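Local coordinates for tubulin-like protein CetZ2 (Haloferax volcanii, PDB 4B45), which binds GTP and, as a tubulin-like cytoskeletal protein that forms protofilaments, takes part in the control of archaeal cell shape, at residues S219-A232 against G308-E320. Numbering follows the deposited sequence.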
ATOM      1  N   SER A 219       0.133 -11.999 -10.409  1.00 50.29           N
ATOM      2  CA  SER A 219       0.592 -11.600 -11.733  1.00 62.43           C
ATOM      3  C   SER A 219       1.839 -10.703 -11.694  1.00 66.73           C
ATOM      4  O   SER A 219       2.626 -10.675 -12.646  1.00 67.14           O
ATOM      5  CB  SER A 219      -0.544 -10.888 -12.466  1.00 67.89           C
ATOM      6  OG  SER A 219      -1.328 -10.133 -11.557  1.00 70.35           O
ATOM      7  N   GLY A 220       2.019  -9.969 -10.601  1.00 52.87           N
ATOM      8  CA  GLY A 220       3.185  -9.115 -10.466  1.00 43.76           C
ATOM      9  C   GLY A 220       3.001  -7.697 -10.978  1.00 48.16           C
ATOM     10  O   GLY A 220       1.903  -7.277 -11.370  1.00 48.02           O
ATOM     11  N   GLY A 221       4.093  -6.942 -10.950  1.00 41.68           N
ATOM     12  CA  GLY A 221       4.096  -5.569 -11.422  1.00 39.46           C
ATOM     13  C   GLY A 221       3.317  -4.640 -10.520  1.00 47.23           C
ATOM     14  O   GLY A 221       3.163  -4.897  -9.327  1.00 48.46           O
ATOM     15  N   ILE A 222       2.798  -3.564 -11.099  1.00 47.45           N
ATOM     16  CA  ILE A 222       2.170  -2.516 -10.311  1.00 50.07           C
ATOM     17  C   ILE A 222       0.758  -2.875  -9.878  1.00 49.97           C
ATOM     18  O   ILE A 222      -0.030  -3.410 -10.661  1.00 49.46           O
ATOM     19  CB  ILE A 222       2.174  -1.175 -11.078  1.00 51.57           C
ATOM     20  CG1 ILE A 222       3.599  -0.640 -11.177  1.00 51.66           C
ATOM     21  CG2 ILE A 222       1.311  -0.154 -10.381  1.00 51.39           C
ATOM     22  CD1 ILE A 222       3.730   0.548 -12.084  1.00 55.43           C
ATOM     23  N   ALA A 223       0.435  -2.589  -8.619  1.00 48.47           N
ATOM     24  CA  ALA A 223      -0.933  -2.762  -8.158  1.00 46.92           C
ATOM     25  C   ALA A 223      -1.503  -1.464  -7.597  1.00 49.55           C
ATOM     26  O   ALA A 223      -0.751  -0.540  -7.219  1.00 42.94           O
ATOM     27  CB  ALA A 223      -1.025  -3.894  -7.139  1.00 35.26           C
ATOM     28  N   ALA A 224      -2.833  -1.383  -7.569  1.00 40.07           N
ATOM     29  CA  ALA A 224      -3.507  -0.224  -6.997  1.00 40.21           C
ATOM     30  C   ALA A 224      -4.634  -0.674  -6.095  1.00 40.43           C
ATOM     31  O   ALA A 224      -5.168  -1.783  -6.241  1.00 46.70           O
ATOM     32  CB  ALA A 224      -4.018   0.710  -8.087  1.00 40.90           C
ATOM     33  N   LEU A 225      -4.996   0.174  -5.145  1.00 34.40           N
ATOM     34  CA  LEU A 225      -6.030  -0.205  -4.199  1.00 40.09           C
ATOM     35  C   LEU A 225      -7.080   0.876  -4.127  1.00 40.99           C
ATOM     36  O   LEU A 225      -6.791   1.982  -3.703  1.00 39.12           O
ATOM     37  CB  LEU A 225      -5.443  -0.473  -2.811  1.00 39.10           C
ATOM     38  CG  LEU A 225      -6.470  -1.002  -1.795  1.00 44.48           C
ATOM     39  CD1 LEU A 225      -7.211  -2.248  -2.338  1.00 41.43           C
ATOM     40  CD2 LEU A 225      -5.849  -1.306  -0.421  1.00 39.58           C
ATOM     41  N   GLY A 226      -8.297   0.553  -4.552  1.00 40.25           N
ATOM     42  CA  GLY A 226      -9.366   1.527  -4.584  1.00 34.14           C
ATOM     43  C   GLY A 226     -10.282   1.440  -3.380  1.00 40.06           C
ATOM     44  O   GLY A 226     -10.541   0.353  -2.854  1.00 43.71           O
ATOM     45  N   TYR A 227     -10.793   2.590  -2.953  1.00 40.90           N
ATOM     46  CA  TYR A 227     -11.743   2.629  -1.850  1.00 40.53           C
ATOM     47  C   TYR A 227     -12.800   3.728  -2.027  1.00 48.41           C
ATOM     48  O   TYR A 227     -12.489   4.850  -2.453  1.00 43.19           O
ATOM     49  CB  TYR A 227     -11.001   2.795  -0.525  1.00 44.19           C
ATOM     50  CG  TYR A 227     -11.900   2.925   0.684  1.00 45.95           C
ATOM     51  CD1 TYR A 227     -12.427   1.806   1.298  1.00 45.40           C
ATOM     52  CD2 TYR A 227     -12.212   4.177   1.212  1.00 49.95           C
ATOM     53  CE1 TYR A 227     -13.250   1.922   2.409  1.00 50.26           C
ATOM     54  CE2 TYR A 227     -13.036   4.305   2.314  1.00 45.59           C
ATOM     55  CZ  TYR A 227     -13.555   3.172   2.906  1.00 46.70           C
ATOM     56  OH  TYR A 227     -14.365   3.290   4.013  1.00 51.49           O
ATOM     57  N   ALA A 228     -14.052   3.387  -1.728  1.00 49.54           N
ATOM     58  CA  ALA A 228     -15.128   4.379  -1.623  1.00 52.09           C
ATOM     59  C   ALA A 228     -16.250   3.847  -0.741  1.00 51.95           C
ATOM     60  O   ALA A 228     -16.461   2.632  -0.665  1.00 49.32           O
ATOM     61  CB  ALA A 228     -15.667   4.768  -3.001  1.00 43.67           C
ATOM     62  N   SER A 229     -16.968   4.749  -0.074  1.00 51.90           N
ATOM     63  CA  SER A 229     -18.037   4.334   0.839  1.00 49.05           C
ATOM     64  C   SER A 229     -19.298   5.181   0.720  1.00 51.84           C
ATOM     65  O   SER A 229     -19.290   6.270   0.149  1.00 49.53           O
ATOM     66  CB  SER A 229     -17.556   4.340   2.290  1.00 51.77           C
ATOM     67  OG  SER A 229     -17.452   5.666   2.781  1.00 52.96           O
ATOM     68  N   ALA A 230     -20.384   4.663   1.276  1.00 53.27           N
ATOM     69  CA  ALA A 230     -21.679   5.327   1.198  1.00 51.39           C
ATOM     70  C   ALA A 230     -22.508   4.915   2.390  1.00 51.84           C
ATOM     71  O   ALA A 230     -22.324   3.822   2.938  1.00 49.94           O
ATOM     72  CB  ALA A 230     -22.387   4.927  -0.063  1.00 42.63           C
ATOM     73  N   GLU A 231     -23.431   5.779   2.786  1.00 46.77           N
ATOM     74  CA  GLU A 231     -24.347   5.429   3.855  1.00 56.22           C
ATOM     75  C   GLU A 231     -25.150   4.207   3.428  1.00 56.00           C
ATOM     76  O   GLU A 231     -25.515   4.078   2.257  1.00 50.16           O
ATOM     77  CB  GLU A 231     -25.280   6.592   4.178  1.00 63.16           C
ATOM     78  CG  GLU A 231     -26.331   6.234   5.211  1.00 79.52           C
ATOM     79  CD  GLU A 231     -27.423   7.277   5.337  1.00 94.60           C
ATOM     80  OE1 GLU A 231     -27.143   8.474   5.087  1.00 99.72           O
ATOM     81  OE2 GLU A 231     -28.562   6.891   5.686  1.00 97.68           O
ATOM     82  N   ALA A 232     -25.395   3.298   4.369  1.00 54.53           N
ATOM     83  CA  ALA A 232     -26.230   2.140   4.096  1.00 42.25           C
ATOM     84  C   ALA A 232     -27.615   2.281   4.690  1.00 50.99           C
ATOM     85  O   ALA A 232     -27.789   2.678   5.845  1.00 53.72           O
ATOM     86  CB  ALA A 232     -25.578   0.861   4.597  1.00 43.74           C
ATOM     87  N   GLY A 308     -22.391   1.840   9.748  1.00 55.74           N
ATOM     88  CA  GLY A 308     -23.636   2.410   9.266  1.00 55.32           C
ATOM     89  C   GLY A 308     -23.533   2.605   7.767  1.00 52.88           C
ATOM     90  O   GLY A 308     -24.440   3.121   7.116  1.00 54.41           O
ATOM     91  N   ARG A 309     -22.411   2.162   7.216  1.00 47.35           N
ATOM     92  CA  ARG A 309     -22.101   2.384   5.817  1.00 48.26           C
ATOM     93  C   ARG A 309     -21.810   1.087   5.065  1.00 48.54           C
ATOM     94  O   ARG A 309     -21.817  -0.006   5.638  1.00 45.23           O
ATOM     95  CB  ARG A 309     -20.899   3.331   5.716  1.00 46.48           C
ATOM     96  CG  ARG A 309     -21.112   4.628   6.482  1.00 53.62           C
ATOM     97  CD  ARG A 309     -19.853   5.486   6.556  1.00 60.44           C
ATOM     98  NE  ARG A 309     -19.436   5.950   5.240  1.00 58.45           N
ATOM     99  CZ  ARG A 309     -20.014   6.953   4.589  1.00 67.10           C
ATOM    100  NH1 ARG A 309     -21.033   7.602   5.135  1.00 67.33           N
ATOM    101  NH2 ARG A 309     -19.574   7.305   3.390  1.00 76.26           N
ATOM    102  N   LEU A 310     -21.570   1.232   3.768  1.00 48.33           N
ATOM    103  CA  LEU A 310     -21.110   0.152   2.911  1.00 46.78           C
ATOM    104  C   LEU A 310     -19.893   0.697   2.212  1.00 46.29           C
ATOM    105  O   LEU A 310     -19.809   1.901   1.972  1.00 50.86           O
ATOM    106  CB  LEU A 310     -22.138  -0.150   1.822  1.00 46.04           C
ATOM    107  CG  LEU A 310     -23.408  -0.894   2.170  1.00 61.12           C
ATOM    108  CD1 LEU A 310     -24.393  -0.727   1.031  1.00 55.13           C
ATOM    109  CD2 LEU A 310     -23.086  -2.358   2.401  1.00 70.73           C
ATOM    110  N   ALA A 311     -18.965  -0.173   1.845  1.00 42.75           N
ATOM    111  CA  ALA A 311     -17.847   0.283   1.039  1.00 46.83           C
ATOM    112  C   ALA A 311     -17.419  -0.788   0.066  1.00 42.98           C
ATOM    113  O   ALA A 311     -17.626  -1.970   0.318  1.00 46.76           O
ATOM    114  CB  ALA A 311     -16.674   0.714   1.917  1.00 43.05           C
ATOM    115  N   SER A 312     -16.849  -0.355  -1.054  1.00 41.78           N
ATOM    116  CA  SER A 312     -16.170  -1.248  -1.969  1.00 40.91           C
ATOM    117  C   SER A 312     -14.673  -1.007  -1.829  1.00 41.31           C
ATOM    118  O   SER A 312     -14.190   0.134  -1.851  1.00 38.79           O
ATOM    119  CB  SER A 312     -16.588  -1.009  -3.417  1.00 43.99           C
ATOM    120  OG  SER A 312     -17.979  -1.211  -3.582  1.00 67.93           O
ATOM    121  N   LEU A 313     -13.945  -2.094  -1.674  1.00 39.53           N
ATOM    122  CA  LEU A 313     -12.507  -2.035  -1.586  1.00 41.42           C
ATOM    123  C   LEU A 313     -12.054  -2.891  -2.744  1.00 40.62           C
ATOM    124  O   LEU A 313     -12.327  -4.093  -2.769  1.00 45.73           O
ATOM    125  CB  LEU A 313     -12.071  -2.638  -0.263  1.00 43.11           C
ATOM    126  CG  LEU A 313     -10.609  -2.607   0.152  1.00 43.30           C
ATOM    127  CD1 LEU A 313     -10.192  -1.177   0.511  1.00 45.59           C
ATOM    128  CD2 LEU A 313     -10.419  -3.546   1.337  1.00 47.85           C
ATOM    129  N   VAL A 314     -11.423  -2.270  -3.734  1.00 36.69           N
ATOM    130  CA  VAL A 314     -11.022  -2.992  -4.941  1.00 39.03           C
ATOM    131  C   VAL A 314      -9.516  -2.988  -5.168  1.00 44.84           C
ATOM    132  O   VAL A 314      -8.934  -1.944  -5.433  1.00 41.37           O
ATOM    133  CB  VAL A 314     -11.682  -2.401  -6.185  1.00 39.62           C
ATOM    134  CG1 VAL A 314     -11.217  -3.148  -7.414  1.00 44.45           C
ATOM    135  CG2 VAL A 314     -13.212  -2.479  -6.060  1.00 38.64           C
ATOM    136  N   LEU A 315      -8.903  -4.168  -5.083  1.00 39.49           N
ATOM    137  CA  LEU A 315      -7.484  -4.344  -5.365  1.00 38.57           C
ATOM    138  C   LEU A 315      -7.322  -4.661  -6.838  1.00 41.25           C
ATOM    139  O   LEU A 315      -7.995  -5.549  -7.358  1.00 36.49           O
ATOM    140  CB  LEU A 315      -6.908  -5.494  -4.519  1.00 40.47           C
ATOM    141  CG  LEU A 315      -5.436  -5.855  -4.773  1.00 46.73           C
ATOM    142  CD1 LEU A 315      -4.500  -4.678  -4.437  1.00 31.51           C
ATOM    143  CD2 LEU A 315      -5.013  -7.137  -4.024  1.00 44.33           C
ATOM    144  N   LEU A 316      -6.454  -3.917  -7.518  1.00 40.56           N
ATOM    145  CA  LEU A 316      -6.182  -4.159  -8.928  1.00 37.67           C
ATOM    146  C   LEU A 316      -4.739  -4.587  -9.098  1.00 39.52           C
ATOM    147  O   LEU A 316      -3.821  -3.839  -8.757  1.00 45.36           O
ATOM    148  CB  LEU A 316      -6.441  -2.893  -9.737  1.00 38.28           C
ATOM    149  CG  LEU A 316      -7.851  -2.318  -9.584  1.00 43.50           C
ATOM    150  CD1 LEU A 316      -7.837  -0.817  -9.679  1.00 43.58           C
ATOM    151  CD2 LEU A 316      -8.765  -2.905 -10.645  1.00 37.73           C
ATOM    152  N   GLY A 317      -4.530  -5.779  -9.640  1.00 39.33           N
ATOM    153  CA  GLY A 317      -3.181  -6.294  -9.791  1.00 43.19           C
ATOM    154  C   GLY A 317      -2.766  -6.251 -11.242  1.00 45.16           C
ATOM    155  O   GLY A 317      -3.607  -6.382 -12.132  1.00 42.47           O
ATOM    156  N   GLY A 318      -1.475  -6.048 -11.492  1.00 39.49           N
ATOM    157  CA  GLY A 318      -0.971  -5.975 -12.858  1.00 41.46           C
ATOM    158  C   GLY A 318      -1.540  -4.799 -13.628  1.00 45.64           C
ATOM    159  O   GLY A 318      -2.059  -4.957 -14.731  1.00 49.85           O
ATOM    160  N   VAL A 319      -1.454  -3.615 -13.031  1.00 41.97           N
ATOM    161  CA  VAL A 319      -1.969  -2.401 -13.649  1.00 41.64           C
ATOM    162  C   VAL A 319      -1.108  -1.979 -14.836  1.00 54.29           C
ATOM    163  O   VAL A 319       0.119  -2.067 -14.783  1.00 60.05           O
ATOM    164  CB  VAL A 319      -2.014  -1.276 -12.617  1.00 44.96           C
ATOM    165  CG1 VAL A 319      -2.365   0.057 -13.274  1.00 47.74           C
ATOM    166  CG2 VAL A 319      -2.994  -1.644 -11.492  1.00 40.56           C
ATOM    167  N   GLU A 320      -1.750  -1.536 -15.912  1.00 51.00           N
ATOM    168  CA  GLU A 320      -1.019  -1.071 -17.080  1.00 56.87           C
ATOM    169  C   GLU A 320      -1.678   0.111 -17.800  1.00 52.43           C
ATOM    170  O   GLU A 320      -2.845   0.422 -17.577  1.00 49.79           O
ATOM    171  CB  GLU A 320      -0.759  -2.230 -18.043  1.00 67.56           C
ATOM    172  CG  GLU A 320       0.617  -2.853 -17.848  1.00 81.16           C
ATOM    173  CD  GLU A 320       0.661  -4.331 -18.184  1.00 87.37           C
ATOM    174  OE1 GLU A 320      -0.405  -4.904 -18.504  1.00 92.84           O
ATOM    175  OE2 GLU A 320       1.765  -4.919 -18.122  1.00 84.33           O
TER
HETATM  176  O   HOH W   1       0.330  -6.532  -9.230  1.00 45.03           O
HETATM  177  O   HOH W   2       2.015  -3.593 -14.026  1.00 50.53           O
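Strands 222-231 and 309-317 run antiparallel, paired from A224-L316 to E231-R309, with axes 4.6 Å apart and backbone bonds crossing at alternate pairs. They are neighbouring strands of the mixed sheet in the C-terminal domain of the tubulin/FtsZ fold. L225, Y227, S229, A311, L313 and L315 share one face, where helix 175-196 packs on L225, Y227 and L313. A224, A228, A230, L310, S312, V314 and L316 lie on the other. Helix 240-252 covers A228, A230 and V314 there, and S312 OG hydrogen-bonds to T246 and T247.

On the first face, the Y227 side chain runs obliquely across L313. Its CG is anti to the backbone N (chi1 177°), which sends the ring forward along its own strand. Y227 CD1 meets L313 CD1 at 3.8 Å, and Y227 CE1 meets A311 CB at 3.7 Å. Toward the V319 end, L225 CD1 lies 3.9 Å from L315 CB. On the opposite face, at the G308 end, A232 CB rests on L310 CG.

R309 bends at chi3 (65°), which brings its guanidinium over the A230-E231 peptide. The group approaches S229 side-on and grips one atom with two nitrogens. NH2 hydrogen-bonds S229 OG at 2.7 Å, and NE hydrogen-bonds the same OG at 3.2 Å, less straight. S229 OG lies in the guanidinium plane, while the A230 carbonyl carbon sits under one face. A bound peptide also hydrogen-bonds to S229 OG. A leucine in place of R309 would probably leave the S229 hydroxyl without both nitrogen donors and the A230-E231 peptide without its flat cover.

At the other end G318 turns the chain, with V319 N hydrogen-bonded to I222 O at 2.8 Å. One water there links G220 O to G318 N, which it accepts from at 2.9 Å.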